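Local coordinates for protein Nrps/pks (Streptomyces albus, PDB 4OPE) that probably extends a growing polyketide chain by decarboxylative condensation, as a ketosynthase domain of the "AT-less" hybrid NRPS/PKS that makes oxazolomycin, at residues D319-F330 with N383-F393; M494-F502 with P522-S530. One frame throughout, in Å; residues are numbered along the deposited sequence.

Interaction 1: residues D319-F330 with N383-F393; sequences DPVEITGLVRAF and NPHLDLDATPF
Leu326 lays its CD1 over one face of the Phe393 ring, 4.1 Å from the centroid and toward the rim, a CH-pi contact; Leu326 CB also meets Phe393 CZ at 3.7 Å. The side chains of Phe330 and Phe393 run toward each other from opposite directions and their rings meet obliquely, planes at 35°. Three residues before Phe330, the methyl CG2 of Val327 touches Thr391 CG2 at 3.9 Å. With chi1 at 82°, Thr391 sets OG1 between its backbone N and carbonyl carbon, where it accepts from Phe393 N in an ST turn, and places CG2 against the methyls of Val327 and Ile323. A glycine in place of Thr391 would probably leave Val327 CG2 without its methyl neighbour and Phe393 N without its turn acceptor. Farther along, Ile323 CD1 rests 3.9 Å from Leu388 CD2, while Leu386 CD2 lies 4.0 Å from Pro320 CD. At the polar end a water donates to Asp319 OD2 and accepts from Asn383 ND2, and an Asx turn from Asn383 OD1 to His385 N shapes the loop. Asp319 also takes the backbone N of Phe230 and of Gly314, the latter in the HGTGT motif characteristic of ketosynthases. The loop thus covers one flank of helix 318-329, helix 284-298 meets Leu326 and Ala329, and strand 340-343 receives Phe330 and Phe393.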
loop_
_atom_site.group_PDB
_atom_site.type_symbol
_atom_site.label_atom_id
_atom_site.label_comp_id
_atom_site.label_asym_id
_atom_site.label_seq_id
_atom_site.Cartn_x
_atom_site.Cartn_y
_atom_site.Cartn_z
ATOM N N ASP A 319 7.417 23.630 -9.448
ATOM C CA ASP A 319 8.679 24.027 -8.871
ATOM C C ASP A 319 8.526 25.251 -7.979
ATOM O O ASP A 319 8.988 25.243 -6.870
ATOM C CB ASP A 319 9.736 24.216 -9.956
ATOM C CG ASP A 319 10.387 22.879 -10.424
ATOM O OD1 ASP A 319 10.006 21.758 -9.944
ATOM O OD2 ASP A 319 11.295 22.954 -11.282
ATOM N N PRO A 320 7.836 26.303 -8.440
ATOM C CA PRO A 320 7.547 27.440 -7.553
ATOM C C PRO A 320 6.703 27.069 -6.355
ATOM O O PRO A 320 6.809 27.703 -5.304
ATOM C CB PRO A 320 6.723 28.392 -8.433
ATOM C CG PRO A 320 7.084 28.031 -9.823
ATOM C CD PRO A 320 7.354 26.550 -9.809
ATOM N N VAL A 321 5.811 26.106 -6.537
ATOM C CA VAL A 321 4.997 25.653 -5.423
ATOM C C VAL A 321 5.858 24.984 -4.362
ATOM O O VAL A 321 5.631 25.187 -3.181
ATOM C CB VAL A 321 3.872 24.716 -5.905
ATOM C CG1 VAL A 321 3.238 23.924 -4.765
ATOM C CG2 VAL A 321 2.824 25.550 -6.629
ATOM N N GLU A 322 6.846 24.204 -4.777
ATOM C CA GLU A 322 7.726 23.542 -3.821
ATOM C C GLU A 322 8.491 24.574 -2.997
ATOM O O GLU A 322 8.624 24.459 -1.775
ATOM C CB GLU A 322 8.686 22.602 -4.522
ATOM C CG GLU A 322 9.568 21.824 -3.563
ATOM C CD GLU A 322 10.237 20.566 -4.160
ATOM O OE1 GLU A 322 10.250 20.384 -5.410
ATOM O OE2 GLU A 322 10.755 19.736 -3.345
ATOM N N ILE A 323 8.950 25.616 -3.653
ATOM C CA ILE A 323 9.656 26.634 -2.921
ATOM C C ILE A 323 8.742 27.374 -1.934
ATOM O O ILE A 323 9.122 27.676 -0.800
ATOM C CB ILE A 323 10.374 27.609 -3.857
ATOM C CG1 ILE A 323 11.333 26.868 -4.778
ATOM C CG2 ILE A 323 11.171 28.590 -3.042
ATOM C CD1 ILE A 323 12.383 26.038 -4.052
ATOM N N THR A 324 7.534 27.661 -2.350
ATOM C CA THR A 324 6.611 28.314 -1.470
ATOM C C THR A 324 6.295 27.453 -0.267
ATOM O O THR A 324 6.171 27.968 0.817
ATOM C CB THR A 324 5.320 28.562 -2.206
ATOM O OG1 THR A 324 5.631 29.282 -3.396
ATOM C CG2 THR A 324 4.341 29.331 -1.340
ATOM N N GLY A 325 6.146 26.145 -0.459
ATOM C CA GLY A 325 5.912 25.220 0.654
ATOM C C GLY A 325 7.034 25.302 1.671
ATOM O O GLY A 325 6.782 25.383 2.876
ATOM N N LEU A 326 8.269 25.303 1.181
ATOM C CA LEU A 326 9.427 25.365 2.026
ATOM C C LEU A 326 9.438 26.649 2.819
ATOM O O LEU A 326 9.607 26.618 4.041
ATOM C CB LEU A 326 10.695 25.269 1.204
ATOM C CG LEU A 326 11.025 23.876 0.653
ATOM C CD1 LEU A 326 12.012 24.005 -0.468
ATOM C CD2 LEU A 326 11.631 22.982 1.704
ATOM N N VAL A 327 9.235 27.779 2.149
ATOM C CA VAL A 327 9.151 29.082 2.843
ATOM C C VAL A 327 8.037 29.039 3.861
ATOM O O VAL A 327 8.177 29.539 4.921
ATOM C CB VAL A 327 8.869 30.253 1.881
ATOM C CG1 VAL A 327 8.500 31.526 2.654
ATOM C CG2 VAL A 327 10.056 30.507 0.927
ATOM N N ARG A 328 6.933 28.414 3.563
ATOM C CA ARG A 328 5.889 28.294 4.559
ATOM C C ARG A 328 6.302 27.469 5.752
ATOM O O ARG A 328 5.870 27.745 6.857
ATOM C CB ARG A 328 4.617 27.691 3.964
ATOM C CG ARG A 328 3.946 28.610 2.970
ATOM C CD ARG A 328 2.543 28.158 2.575
ATOM N NE ARG A 328 1.767 27.903 3.793
ATOM C CZ ARG A 328 0.756 28.654 4.223
ATOM N NH1 ARG A 328 0.348 29.703 3.520
ATOM N NH2 ARG A 328 0.140 28.332 5.361
ATOM N N ALA A 329 7.122 26.449 5.548
ATOM C CA ALA A 329 7.496 25.598 6.657
ATOM C C ALA A 329 8.496 26.276 7.568
ATOM O O ALA A 329 8.490 26.057 8.776
ATOM C CB ALA A 329 8.051 24.285 6.146
ATOM N N PHE A 330 9.352 27.102 6.971
ATOM C CA PHE A 330 10.382 27.878 7.697
ATOM C C PHE A 330 9.918 29.204 8.315
ATOM O O PHE A 330 10.714 29.933 8.923
ATOM C CB PHE A 330 11.498 28.181 6.730
ATOM C CG PHE A 330 12.266 26.988 6.316
ATOM C CD1 PHE A 330 11.864 25.708 6.679
ATOM C CD2 PHE A 330 13.398 27.143 5.544
ATOM C CE1 PHE A 330 12.592 24.625 6.292
ATOM C CE2 PHE A 330 14.138 26.051 5.161
ATOM C CZ PHE A 330 13.732 24.788 5.525
ATOM N N ASN A 383 14.962 29.041 -12.817
ATOM C CA ASN A 383 13.610 29.458 -13.016
ATOM C C ASN A 383 13.479 30.787 -12.338
ATOM O O ASN A 383 13.685 30.873 -11.136
ATOM C CB ASN A 383 12.688 28.457 -12.373
ATOM C CG ASN A 383 11.251 28.820 -12.486
ATOM O OD1 ASN A 383 10.904 29.973 -12.529
ATOM N ND2 ASN A 383 10.396 27.812 -12.476
ATOM N N PRO A 384 13.132 31.831 -13.099
ATOM C CA PRO A 384 13.063 33.181 -12.557
ATOM C C PRO A 384 11.854 33.435 -11.712
ATOM O O PRO A 384 11.847 34.438 -11.021
ATOM C CB PRO A 384 13.000 34.054 -13.799
ATOM C CG PRO A 384 12.343 33.204 -14.799
ATOM C CD PRO A 384 12.754 31.792 -14.514
ATOM N N HIS A 385 10.851 32.553 -11.743
ATOM C CA HIS A 385 9.640 32.755 -10.924
ATOM C C HIS A 385 9.699 32.136 -9.522
ATOM O O HIS A 385 8.673 32.096 -8.841
ATOM C CB HIS A 385 8.412 32.190 -11.630
ATOM C CG HIS A 385 8.324 32.590 -13.060
ATOM N ND1 HIS A 385 8.341 31.673 -14.093
ATOM C CD2 HIS A 385 8.252 33.807 -13.636
ATOM C CE1 HIS A 385 8.285 32.308 -15.251
ATOM N NE2 HIS A 385 8.242 33.605 -14.999
ATOM N N LEU A 386 10.853 31.628 -9.096
ATOM C CA LEU A 386 10.960 31.005 -7.754
ATOM C C LEU A 386 11.334 32.004 -6.698
ATOM O O LEU A 386 10.965 31.835 -5.517
ATOM C CB LEU A 386 12.058 29.966 -7.714
ATOM C CG LEU A 386 12.064 28.879 -8.762
ATOM C CD1 LEU A 386 13.393 28.161 -8.674
ATOM C CD2 LEU A 386 10.882 27.946 -8.554
ATOM N N ASP A 387 12.148 32.981 -7.131
ATOM C CA ASP A 387 12.704 34.011 -6.259
ATOM C C ASP A 387 13.546 33.416 -5.128
ATOM O O ASP A 387 13.426 33.824 -3.975
ATOM C CB ASP A 387 11.574 34.898 -5.695
ATOM C CG ASP A 387 12.089 36.235 -5.143
ATOM O OD1 ASP A 387 13.078 36.790 -5.702
ATOM O OD2 ASP A 387 11.492 36.714 -4.144
ATOM N N LEU A 388 14.401 32.455 -5.480
ATOM C CA LEU A 388 15.229 31.734 -4.505
ATOM C C LEU A 388 16.054 32.599 -3.573
ATOM O O LEU A 388 16.298 32.235 -2.421
ATOM C CB LEU A 388 16.212 30.843 -5.228
ATOM C CG LEU A 388 15.728 29.436 -5.538
ATOM C CD1 LEU A 388 16.901 28.665 -6.111
ATOM C CD2 LEU A 388 15.168 28.742 -4.310
ATOM N N ASP A 389 16.468 33.748 -4.088
ATOM C CA ASP A 389 17.489 34.574 -3.465
ATOM C C ASP A 389 16.932 35.220 -2.216
ATOM O O ASP A 389 17.671 35.527 -1.274
ATOM C CB ASP A 389 17.976 35.614 -4.480
ATOM C CG ASP A 389 18.007 35.054 -5.928
ATOM O OD1 ASP A 389 16.907 34.833 -6.508
ATOM O OD2 ASP A 389 19.114 34.807 -6.463
ATOM N N ALA A 390 15.608 35.367 -2.200
ATOM C CA ALA A 390 14.861 35.737 -0.987
ATOM C C ALA A 390 14.779 34.604 0.058
ATOM O O ALA A 390 14.286 34.792 1.184
ATOM C CB ALA A 390 13.459 36.163 -1.387
ATOM N N THR A 391 15.251 33.426 -0.343
ATOM C CA THR A 391 15.199 32.233 0.481
ATOM C C THR A 391 16.618 31.784 0.803
ATOM O O THR A 391 17.601 32.273 0.209
ATOM C CB THR A 391 14.432 31.063 -0.207
ATOM O OG1 THR A 391 15.288 30.366 -1.123
ATOM C CG2 THR A 391 13.236 31.594 -0.961
ATOM N N PRO A 392 16.713 30.842 1.737
ATOM C CA PRO A 392 17.961 30.243 2.099
ATOM C C PRO A 392 18.564 29.332 1.024
ATOM O O PRO A 392 19.753 29.031 1.096
ATOM C CB PRO A 392 17.588 29.413 3.325
ATOM C CG PRO A 392 16.401 30.089 3.880
ATOM C CD PRO A 392 15.645 30.500 2.681
ATOM N N PHE A 393 17.774 28.913 0.049
ATOM C CA PHE A 393 18.157 27.807 -0.814
ATOM C C PHE A 393 19.025 28.247 -1.950
ATOM O O PHE A 393 18.783 29.243 -2.530
ATOM C CB PHE A 393 16.903 27.079 -1.353
ATOM C CG PHE A 393 15.945 26.708 -0.261
ATOM C CD1 PHE A 393 16.235 25.669 0.603
ATOM C CD2 PHE A 393 14.810 27.446 -0.045
ATOM C CE1 PHE A 393 15.393 25.350 1.646
ATOM C CE2 PHE A 393 13.971 27.148 1.008
ATOM C CZ PHE A 393 14.260 26.094 1.858
HETATM O O HOH W 1 11.490 25.027 -13.119
#

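Interaction 2: residues M494-F502 with P522-S530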
loop_
_atom_site.group_PDB
_atom_site.type_symbol
_atom_site.label_atom_id
_atom_site.label_comp_id
_atom_site.label_asym_id
_atom_site.label_seq_id
_atom_site.Cartn_x
_atom_site.Cartn_y
_atom_site.Cartn_z
HETATM N N MSE A 494 26.929 -20.799 -0.706
HETATM C CA MSE A 494 26.290 -21.598 -1.716
HETATM C C MSE A 494 27.163 -22.769 -2.161
HETATM O O MSE A 494 28.234 -23.042 -1.611
HETATM C CB MSE A 494 26.092 -20.599 -2.821
HETATM C CG MSE A 494 25.152 -19.443 -2.465
HETATM SE SE MSE A 494 24.769 -18.424 -4.125
HETATM C CE MSE A 494 23.981 -16.872 -3.213
ATOM N N ALA A 495 26.702 -23.488 -3.166
ATOM C CA ALA A 495 27.273 -24.786 -3.494
ATOM C C ALA A 495 28.688 -24.702 -4.024
ATOM O O ALA A 495 29.548 -25.460 -3.533
ATOM C CB ALA A 495 26.389 -25.508 -4.495
ATOM N N HIS A 496 28.947 -23.832 -5.014
ATOM C CA HIS A 496 30.279 -23.810 -5.684
ATOM C C HIS A 496 31.229 -22.880 -4.984
ATOM O O HIS A 496 30.915 -21.734 -4.768
ATOM C CB HIS A 496 30.167 -23.446 -7.155
ATOM C CG HIS A 496 29.467 -24.488 -7.944
ATOM N ND1 HIS A 496 30.078 -25.171 -8.972
ATOM C CD2 HIS A 496 28.257 -25.070 -7.763
ATOM C CE1 HIS A 496 29.261 -26.115 -9.411
ATOM N NE2 HIS A 496 28.142 -26.065 -8.705
ATOM N N ARG A 497 32.407 -23.359 -4.628
ATOM C CA ARG A 497 33.271 -22.637 -3.693
ATOM C C ARG A 497 34.569 -22.264 -4.328
ATOM O O ARG A 497 35.134 -23.017 -5.121
ATOM C CB ARG A 497 33.550 -23.501 -2.459
ATOM C CG ARG A 497 32.296 -23.969 -1.714
ATOM C CD ARG A 497 31.879 -22.917 -0.731
ATOM N NE ARG A 497 30.569 -23.171 -0.190
ATOM C CZ ARG A 497 30.284 -23.378 1.090
ATOM N NH1 ARG A 497 31.194 -23.365 2.048
ATOM N NH2 ARG A 497 29.032 -23.566 1.413
ATOM N N LEU A 498 35.042 -21.090 -3.959
ATOM C CA LEU A 498 36.413 -20.652 -4.253
ATOM C C LEU A 498 37.056 -20.010 -2.987
ATOM O O LEU A 498 36.384 -19.347 -2.234
ATOM C CB LEU A 498 36.419 -19.698 -5.435
ATOM C CG LEU A 498 37.792 -19.261 -5.889
ATOM C CD1 LEU A 498 37.770 -18.955 -7.373
ATOM C CD2 LEU A 498 38.279 -18.037 -5.151
ATOM N N ALA A 499 38.348 -20.219 -2.754
ATOM C CA ALA A 499 39.029 -19.523 -1.667
ATOM C C ALA A 499 40.469 -19.210 -1.969
ATOM O O ALA A 499 41.157 -19.950 -2.702
ATOM C CB ALA A 499 38.955 -20.330 -0.392
ATOM N N VAL A 500 40.932 -18.118 -1.387
ATOM C CA VAL A 500 42.308 -17.702 -1.535
ATOM C C VAL A 500 42.791 -17.185 -0.208
ATOM O O VAL A 500 42.062 -16.523 0.542
ATOM C CB VAL A 500 42.455 -16.555 -2.534
ATOM C CG1 VAL A 500 43.883 -16.447 -2.995
ATOM C CG2 VAL A 500 41.541 -16.776 -3.733
ATOM N N VAL A 501 44.035 -17.505 0.089
ATOM C CA VAL A 501 44.740 -16.918 1.208
ATOM C C VAL A 501 45.505 -15.746 0.681
ATOM O O VAL A 501 46.116 -15.849 -0.373
ATOM C CB VAL A 501 45.701 -17.900 1.831
ATOM C CG1 VAL A 501 46.239 -17.302 3.117
ATOM C CG2 VAL A 501 44.961 -19.194 2.107
ATOM N N PHE A 502 45.421 -14.617 1.375
ATOM C CA PHE A 502 45.986 -13.372 0.835
ATOM C C PHE A 502 46.380 -12.412 1.939
ATOM O O PHE A 502 45.823 -12.439 3.049
ATOM C CB PHE A 502 45.038 -12.706 -0.196
ATOM C CG PHE A 502 43.847 -11.981 0.422
ATOM C CD1 PHE A 502 42.723 -12.673 0.842
ATOM C CD2 PHE A 502 43.873 -10.600 0.606
ATOM C CE1 PHE A 502 41.660 -11.999 1.425
ATOM C CE2 PHE A 502 42.823 -9.940 1.200
ATOM C CZ PHE A 502 41.688 -10.639 1.577
ATOM N N PRO A 522 48.769 -22.081 -6.807
ATOM C CA PRO A 522 48.749 -22.775 -5.509
ATOM C C PRO A 522 47.880 -22.083 -4.434
ATOM O O PRO A 522 47.389 -22.752 -3.515
ATOM C CB PRO A 522 50.228 -22.730 -5.061
ATOM C CG PRO A 522 50.886 -21.712 -5.948
ATOM C CD PRO A 522 50.145 -21.812 -7.255
ATOM N N ARG A 523 47.717 -20.764 -4.533
ATOM C CA ARG A 523 46.925 -20.024 -3.564
ATOM C C ARG A 523 45.408 -20.094 -3.751
ATOM O O ARG A 523 44.708 -19.768 -2.816
ATOM C CB ARG A 523 47.325 -18.562 -3.514
ATOM C CG ARG A 523 48.763 -18.335 -3.142
ATOM C CD ARG A 523 49.196 -16.970 -3.632
ATOM N NE ARG A 523 48.427 -15.972 -2.920
ATOM C CZ ARG A 523 48.198 -14.739 -3.330
ATOM N NH1 ARG A 523 48.702 -14.279 -4.467
ATOM N NH2 ARG A 523 47.439 -13.963 -2.570
ATOM N N VAL A 524 44.913 -20.541 -4.904
ATOM C CA VAL A 524 43.486 -20.645 -5.130
ATOM C C VAL A 524 42.929 -22.061 -4.993
ATOM O O VAL A 524 43.342 -22.952 -5.715
ATOM C CB VAL A 524 43.140 -20.141 -6.524
ATOM C CG1 VAL A 524 41.659 -20.232 -6.735
ATOM C CG2 VAL A 524 43.570 -18.695 -6.674
ATOM N N LEU A 525 41.978 -22.271 -4.088
ATOM C CA LEU A 525 41.352 -23.580 -3.951
ATOM C C LEU A 525 39.904 -23.516 -4.445
ATOM O O LEU A 525 39.250 -22.515 -4.300
ATOM C CB LEU A 525 41.355 -24.034 -2.503
ATOM C CG LEU A 525 42.633 -23.847 -1.681
ATOM C CD1 LEU A 525 42.406 -24.221 -0.212
ATOM C CD2 LEU A 525 43.776 -24.649 -2.272
ATOM N N THR A 526 39.406 -24.598 -5.021
ATOM C CA THR A 526 38.054 -24.625 -5.486
ATOM C C THR A 526 37.429 -25.949 -5.123
ATOM O O THR A 526 38.113 -26.939 -4.991
ATOM C CB THR A 526 37.914 -24.432 -7.018
ATOM O OG1 THR A 526 38.409 -25.589 -7.678
ATOM C CG2 THR A 526 38.660 -23.226 -7.510
ATOM N N GLY A 527 36.115 -25.965 -4.966
ATOM C CA GLY A 527 35.435 -27.217 -4.748
ATOM C C GLY A 527 33.953 -27.028 -4.691
ATOM O O GLY A 527 33.470 -25.929 -4.813
ATOM N N THR A 528 33.230 -28.109 -4.543
ATOM C CA THR A 528 31.799 -28.024 -4.363
ATOM C C THR A 528 31.506 -28.468 -2.954
ATOM O O THR A 528 32.153 -29.368 -2.427
ATOM C CB THR A 528 31.062 -28.876 -5.401
ATOM O OG1 THR A 528 31.183 -28.228 -6.668
ATOM C CG2 THR A 528 29.592 -28.948 -5.069
ATOM N N ALA A 529 30.560 -27.801 -2.316
ATOM C CA ALA A 529 30.283 -28.119 -0.935
ATOM C C ALA A 529 29.725 -29.524 -0.866
ATOM O O ALA A 529 29.156 -29.999 -1.828
ATOM C CB ALA A 529 29.286 -27.135 -0.345
ATOM N N SER A 530 29.899 -30.171 0.278
ATOM C CA SER A 530 29.213 -31.434 0.571
ATOM C C SER A 530 28.668 -31.351 1.984
ATOM O O SER A 530 29.124 -30.554 2.794
ATOM C CB SER A 530 30.145 -32.651 0.383
ATOM O OG SER A 530 31.372 -32.445 1.044
#
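Thr528 holds OG1 over one face of the His496 imidazole, 3.9 Å above the plane and toward its rim, the two side chains lying side by side on an antiparallel strand pair of a three-stranded sheet. On the other side of the sheet, Ala529 CB sits over a face of the Arg497 guanidinium, whose edge grips Met494 O side-on with NE and NH2, in plane; the NE bond is 2.7 Å. Arg497 reaches back to that carbonyl because its chain bends at chi2 (-86°). The Arg523 guanidinium, at the far end, offers its edge to Val501 O: the bond from NH2 measures 3.2 Å and uses a carbonyl lone pair, while the one from NE is weak.

Strand 449-455 completes the sheet on the other side of 496-502. Such a small alpha/beta unit is consistent with the flanking linker subdomain that follows ketosynthases in type I synthases. Arg497 with Gly527 and Ala499 with Leu525 form the hydrogen-bonded pairs. Leu498 and Val500 both pack on Val524, Leu498 CG lying 4.1 Å from Val524 CG1, on the face covered by helices 458-473 and 505-516. Helix 541-550 lies on the other face, where Trp548 forms a cation-pi pair with Arg497 and its O accepts from Arg497 NH1. Arg523 NH2 also makes a salt bridge to Asp507. In the Ala499-Leu525 pair, Leu525 N donates to Ala499 O at 2.8 Å, with an N-H...O angle of 169°.

Interactions 1 and 2 do not touch: their centres stand 58 Å apart, on opposite sides of the chain's centre, and they share no helix or strand. Interaction 1 is the more buried, a loop closing against a helix in the ketosynthase fold, held by methyls and rings, with one water spanning its polar end. Interaction 2 is only partly buried and pairs two strands of the small sheet, so backbone hydrogen bonds do most of the holding; Arg523 bonds across one end, while at the other Arg497 braces its own segment's start and packs on Ala529. The loop of interaction 1 leads into strand 393-395, and interaction 2 includes strand 524-528; each is outermost in its sheet within the chain.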